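Local coordinates for TrwG protein (Bartonella grahamii, PDB 4NHF), which probably serves as a VirB8-type membrane component of the bacterial Trw type IV secretion machinery, and is represented here by its soluble domain, at residues V120-Q125 with T168-D173; I110-N113 with Q117-V120. One frame throughout, in Å; residues are numbered along the deposited sequence.

Contact 1. Residues V120-Q125 with T168-D173; sequences VRFTTQ and TSYRSD
The far end of the F122 ring carries this contact, meeting S172 and, less closely, Y170. Only 84 Å² is buried in all, and no hydrogen bond crosses between V120-Q125 and T168-D173, so the link is one of van der Waals packing. F122 CZ lies 3.5 Å from S172 OG, with S172 CB next at 4.1 Å from the same carbon. The hydroxyl approaches obliquely to the ring. S172 is modelled in two conformers, so these distances, and its bond to Q140, hold for the one given. Y170 OH stands 4.3 Å from F122 CZ, also obliquely, and the two rings do not stack. With chi1 at 67°, F122 CG sits between its own backbone N and carbonyl carbon; CB points toward the other strand, and CZ makes the contact. Within V120-Q125, T124 CG2 lies in the ring plane at the edge, 3.8 Å from F122 CE2.

The polar atoms beside the ring find partners outside the two segments: Y170 OH hydrogen-bonds E57 OE2, and S172 OG hydrogen-bonds Q140 NE2.

A separate ionic interaction lies within T168-D173. In the conformer given, R171 grips D173 side-on, with NE 3.0 Å from D173 OD2 and NH2 3.1 Å from D173 OD1. The second bond is the straighter, at 164°, and lies in the guanidinium plane.

T168 and S169 form a classic beta bulge, both facing one residue of strand 138-148. That strand separates the two segments in the antiparallel sheet: V120 and F122 bond through their backbones to A142 and Q140 on it. Helix 42-57 packs against the same side chains, with E57 touching F122 and S172, and Y52 meeting Y170 edge-to-face.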
loop_
_atom_site.group_PDB
_atom_site.type_symbol
_atom_site.label_atom_id
_atom_site.label_comp_id
_atom_site.label_asym_id
_atom_site.label_seq_id
_atom_site.Cartn_x
_atom_site.Cartn_y
_atom_site.Cartn_z
ATOM N N VAL A 120 14.021 -1.952 -12.112
ATOM C CA VAL A 120 13.436 -0.801 -11.467
ATOM C C VAL A 120 14.554 0.119 -10.979
ATOM O O VAL A 120 15.366 -0.271 -10.165
ATOM C CB VAL A 120 12.518 -1.161 -10.290
ATOM C CG1 VAL A 120 11.954 0.091 -9.661
ATOM C CG2 VAL A 120 11.363 -2.048 -10.739
ATOM N N ARG A 121 14.558 1.342 -11.482
ATOM C CA ARG A 121 15.490 2.375 -11.060
ATOM C C ARG A 121 14.852 3.210 -9.926
ATOM O O ARG A 121 13.768 3.767 -10.080
ATOM C CB ARG A 121 15.927 3.199 -12.267
ATOM C CG ARG A 121 16.620 2.271 -13.292
ATOM C CD ARG A 121 17.074 2.843 -14.654
ATOM N NE ARG A 121 17.420 1.720 -15.594
ATOM C CZ ARG A 121 18.642 1.305 -15.865
ATOM N NH1 ARG A 121 19.697 1.950 -15.428
ATOM N NH2 ARG A 121 18.826 0.294 -16.663
ATOM N N PHE A 122 15.497 3.253 -8.775
ATOM C CA PHE A 122 14.930 3.953 -7.635
ATOM C C PHE A 122 15.999 4.612 -6.777
ATOM O O PHE A 122 17.182 4.300 -6.925
ATOM C CB PHE A 122 14.047 3.004 -6.820
ATOM C CG PHE A 122 14.784 1.890 -6.135
ATOM C CD1 PHE A 122 15.094 0.744 -6.806
ATOM C CD2 PHE A 122 15.162 2.011 -4.806
ATOM C CE1 PHE A 122 15.742 -0.285 -6.191
ATOM C CE2 PHE A 122 15.822 0.981 -4.174
ATOM C CZ PHE A 122 16.112 -0.171 -4.845
ATOM N N THR A 123 15.598 5.573 -5.955
ATOM C CA THR A 123 16.505 6.116 -4.897
ATOM C C THR A 123 15.966 5.856 -3.513
ATOM O O THR A 123 14.727 5.780 -3.288
ATOM C CB THR A 123 16.655 7.645 -4.928
ATOM O OG1 THR A 123 15.352 8.207 -4.799
ATOM C CG2 THR A 123 17.239 8.094 -6.161
ATOM N N THR A 124 16.893 5.734 -2.579
ATOM C CA THR A 124 16.563 5.683 -1.185
ATOM C C THR A 124 17.294 6.796 -0.431
ATOM O O THR A 124 18.374 7.242 -0.847
ATOM C CB THR A 124 16.904 4.329 -0.543
ATOM O OG1 THR A 124 18.286 4.054 -0.664
ATOM C CG2 THR A 124 16.129 3.240 -1.174
ATOM N N GLN A 125 16.682 7.258 0.652
ATOM C CA GLN A 125 17.267 8.307 1.462
ATOM C C GLN A 125 17.011 7.989 2.888
ATOM O O GLN A 125 15.843 7.830 3.274
ATOM C CB GLN A 125 16.600 9.616 1.141
ATOM C CG GLN A 125 16.982 10.766 2.066
ATOM C CD GLN A 125 18.394 11.196 1.838
ATOM O OE1 GLN A 125 18.678 11.823 0.826
ATOM N NE2 GLN A 125 19.303 10.861 2.760
ATOM N N THR A 168 10.308 -13.866 -8.298
ATOM C CA THR A 168 11.119 -15.090 -8.281
ATOM C C THR A 168 12.610 -14.868 -8.176
ATOM O O THR A 168 13.347 -15.806 -7.900
ATOM C CB THR A 168 10.821 -15.913 -9.545
ATOM O OG1 THR A 168 10.994 -15.057 -10.691
ATOM C CG2 THR A 168 9.379 -16.357 -9.463
ATOM N N SER A 169 13.047 -13.653 -8.502
ATOM C CA SER A 169 14.426 -13.204 -8.193
ATOM C C SER A 169 14.446 -11.704 -7.979
ATOM O O SER A 169 13.631 -10.935 -8.550
ATOM C CB SER A 169 15.430 -13.644 -9.285
ATOM O OG SER A 169 15.114 -13.013 -10.488
ATOM N N TYR A 170 15.320 -11.275 -7.118
ATOM C CA TYR A 170 15.404 -9.877 -6.785
ATOM C C TYR A 170 16.760 -9.573 -6.231
ATOM O O TYR A 170 17.219 -10.255 -5.308
ATOM C CB TYR A 170 14.310 -9.480 -5.792
ATOM C CG TYR A 170 14.284 -7.997 -5.444
ATOM C CD1 TYR A 170 15.198 -7.445 -4.521
ATOM C CD2 TYR A 170 13.383 -7.145 -6.053
ATOM C CE1 TYR A 170 15.128 -6.087 -4.165
ATOM C CE2 TYR A 170 13.319 -5.811 -5.738
ATOM C CZ TYR A 170 14.206 -5.267 -4.814
ATOM O OH TYR A 170 14.088 -3.940 -4.544
ATOM N N ARG A 171 17.413 -8.585 -6.829
ATOM C CA ARG A 171 18.608 -7.983 -6.241
ATOM C C ARG A 171 18.619 -6.503 -6.555
ATOM O O ARG A 171 18.191 -6.057 -7.627
ATOM C CB ARG A 171 19.926 -8.648 -6.693
ATOM C CG ARG A 171 20.133 -8.652 -8.189
ATOM C CD ARG A 171 21.400 -9.373 -8.585
ATOM N NE ARG A 171 22.595 -8.639 -8.198
ATOM C CZ ARG A 171 23.835 -9.110 -8.289
ATOM N NH1 ARG A 171 24.077 -10.319 -8.805
ATOM N NH2 ARG A 171 24.860 -8.356 -7.897
ATOM N N SER A 172 19.071 -5.736 -5.579
ATOM C CA SER A 172 19.189 -4.298 -5.685
ATOM C C SER A 172 20.675 -3.953 -5.575
ATOM O O SER A 172 21.351 -4.427 -4.682
ATOM C CB SER A 172 18.390 -3.627 -4.568
ATOM O OG SER A 172 18.837 -2.310 -4.328
ATOM N N ASP A 173 21.164 -3.142 -6.504
ATOM C CA ASP A 173 22.594 -2.862 -6.671
ATOM C C ASP A 173 22.733 -1.355 -6.894
ATOM O O ASP A 173 21.825 -0.757 -7.491
ATOM C CB ASP A 173 23.121 -3.567 -7.922
ATOM C CG ASP A 173 23.045 -5.051 -7.810
ATOM O OD1 ASP A 173 23.859 -5.585 -7.073
ATOM O OD2 ASP A 173 22.164 -5.686 -8.457
#

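Contact 2. Residues I110-N113 with Q117-V120; sequences IQLN and QATV
N113 and Q117 face each other where the two strands meet the turn, and two hydrogen bonds join them. N113 N donates to Q117 O over 2.9 Å at a nearly straight 171°. The return bond, from Q117 N to N113 OD1, is longer at 3.2 Å and more bent, its donor above the carbonyl plane and not on a lone pair. A chi1 of 81° sets the N113 amide alongside the Q117 side chain, the two amide planes steeply inclined to each other. Farther along, Q111 and T119 make the hydrogen-bonded pair: Q111 N to T119 O and T119 N to Q111 O are each 2.8 Å.

The non-hydrogen-bonded pairs put their apolar side chains on one face. L112 CD2 touches A118 CB at 3.8 Å, and I110 CG1 meets V120 CG2 at 4.0 Å, the latter two side chains running side by side. On the opposite face, the bent Q111 side chain brings OE1 close to T119 CB in the T119 conformer given.

Outer partners add further bonds. N113 OD1 also bonds L115 N within the turn, while Q111 NE2 bonds S109 OG. L49 of helix 42-57 covers L112 and A118, and I110 packs on L159 of the second subunit.

The short strand segments have axes 4.7 Å apart at 163°; with only three residues between 110-113 and 117-120, this is a beta hairpin, here opening the curved sheet of the NTF2-like VirB8 fold.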
loop_
_atom_site.group_PDB
_atom_site.type_symbol
_atom_site.label_atom_id
_atom_site.label_comp_id
_atom_site.label_asym_id
_atom_site.label_seq_id
_atom_site.Cartn_x
_atom_site.Cartn_y
_atom_site.Cartn_z
ATOM N N ILE A 110 10.607 2.123 -14.514
ATOM C CA ILE A 110 10.397 0.696 -14.474
ATOM C C ILE A 110 10.451 0.217 -15.926
ATOM O O ILE A 110 9.646 0.646 -16.741
ATOM C CB ILE A 110 9.020 0.322 -13.863
ATOM C CG1 ILE A 110 8.943 0.721 -12.379
ATOM C CG2 ILE A 110 8.784 -1.154 -14.043
ATOM C CD1 ILE A 110 7.521 0.613 -11.798
ATOM N N GLN A 111 11.395 -0.645 -16.238
ATOM C CA GLN A 111 11.466 -1.236 -17.571
ATOM C C GLN A 111 11.100 -2.695 -17.492
ATOM O O GLN A 111 11.580 -3.393 -16.631
ATOM C CB GLN A 111 12.865 -1.119 -18.208
ATOM C CG GLN A 111 13.371 0.291 -18.385
ATOM C CD GLN A 111 13.787 0.929 -17.059
ATOM O OE1 GLN A 111 14.514 0.336 -16.242
ATOM N NE2 GLN A 111 13.292 2.146 -16.815
ATOM N N LEU A 112 10.324 -3.161 -18.467
ATOM C CA LEU A 112 9.983 -4.566 -18.614
ATOM C C LEU A 112 10.566 -5.174 -19.889
ATOM O O LEU A 112 10.554 -4.534 -20.929
ATOM C CB LEU A 112 8.462 -4.681 -18.758
ATOM C CG LEU A 112 7.557 -3.988 -17.746
ATOM C CD1 LEU A 112 6.142 -4.364 -18.088
ATOM C CD2 LEU A 112 7.936 -4.433 -16.370
ATOM N N ASN A 113 10.994 -6.428 -19.847
ATOM C CA ASN A 113 11.263 -7.146 -21.117
ATOM C C ASN A 113 10.151 -8.078 -21.607
ATOM O O ASN A 113 10.347 -8.818 -22.550
ATOM C CB ASN A 113 12.554 -7.924 -21.070
ATOM C CG ASN A 113 12.412 -9.256 -20.381
ATOM O OD1 ASN A 113 11.364 -9.584 -19.762
ATOM N ND2 ASN A 113 13.488 -10.056 -20.463
ATOM N N GLN A 117 10.830 -10.387 -16.726
ATOM C CA GLN A 117 12.005 -9.707 -16.247
ATOM C C GLN A 117 11.753 -8.228 -16.281
ATOM O O GLN A 117 11.115 -7.719 -17.207
ATOM C CB GLN A 117 13.263 -10.026 -17.073
ATOM C CG GLN A 117 13.462 -11.490 -17.415
ATOM C CD GLN A 117 13.653 -12.329 -16.184
ATOM O OE1 GLN A 117 14.352 -11.918 -15.239
ATOM N NE2 GLN A 117 13.053 -13.533 -16.183
ATOM N N ALA A 118 12.262 -7.548 -15.260
ATOM C CA ALA A 118 12.135 -6.090 -15.158
ATOM C C ALA A 118 13.338 -5.472 -14.458
ATOM O O ALA A 118 14.043 -6.132 -13.690
ATOM C CB ALA A 118 10.894 -5.704 -14.375
ATOM N N THR A 119 13.547 -4.199 -14.742
ATOM C CA THR A 119 14.501 -3.385 -14.022
ATOM C C THR A 119 13.743 -2.240 -13.400
ATOM O O THR A 119 12.892 -1.612 -14.110
ATOM C CB THR A 119 15.512 -2.863 -15.042
ATOM O OG1 THR A 119 16.061 -3.986 -15.704
ATOM C CG2 THR A 119 16.594 -2.146 -14.402
ATOM N N VAL A 120 14.021 -1.952 -12.112
ATOM C CA VAL A 120 13.436 -0.801 -11.467
ATOM C C VAL A 120 14.554 0.119 -10.979
ATOM O O VAL A 120 15.366 -0.271 -10.165
ATOM C CB VAL A 120 12.518 -1.161 -10.290
ATOM C CG1 VAL A 120 11.954 0.091 -9.661
ATOM C CG2 VAL A 120 11.363 -2.048 -10.739
#

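Strand 117-127 carries both contacts, whose centres are about 11 Å apart, and V120 belongs to each. Contact 2 joins direct sheet neighbours through backbone bonds, whereas contact 1 spans the intervening strand 138-148 by side chains; together they relate all four strands, from one outermost strand to the other. A side-chain bridge connects them directly: R121 NE lies 3.3 Å from Q111 OE1, a probable hydrogen bond. Helix 42-57 is common to both, its L49 lying over contact 2 and its E57 beside contact 1. Neither contact lies at the calcium-binding residues D60 and D62, so both are structural packing within the soluble domain.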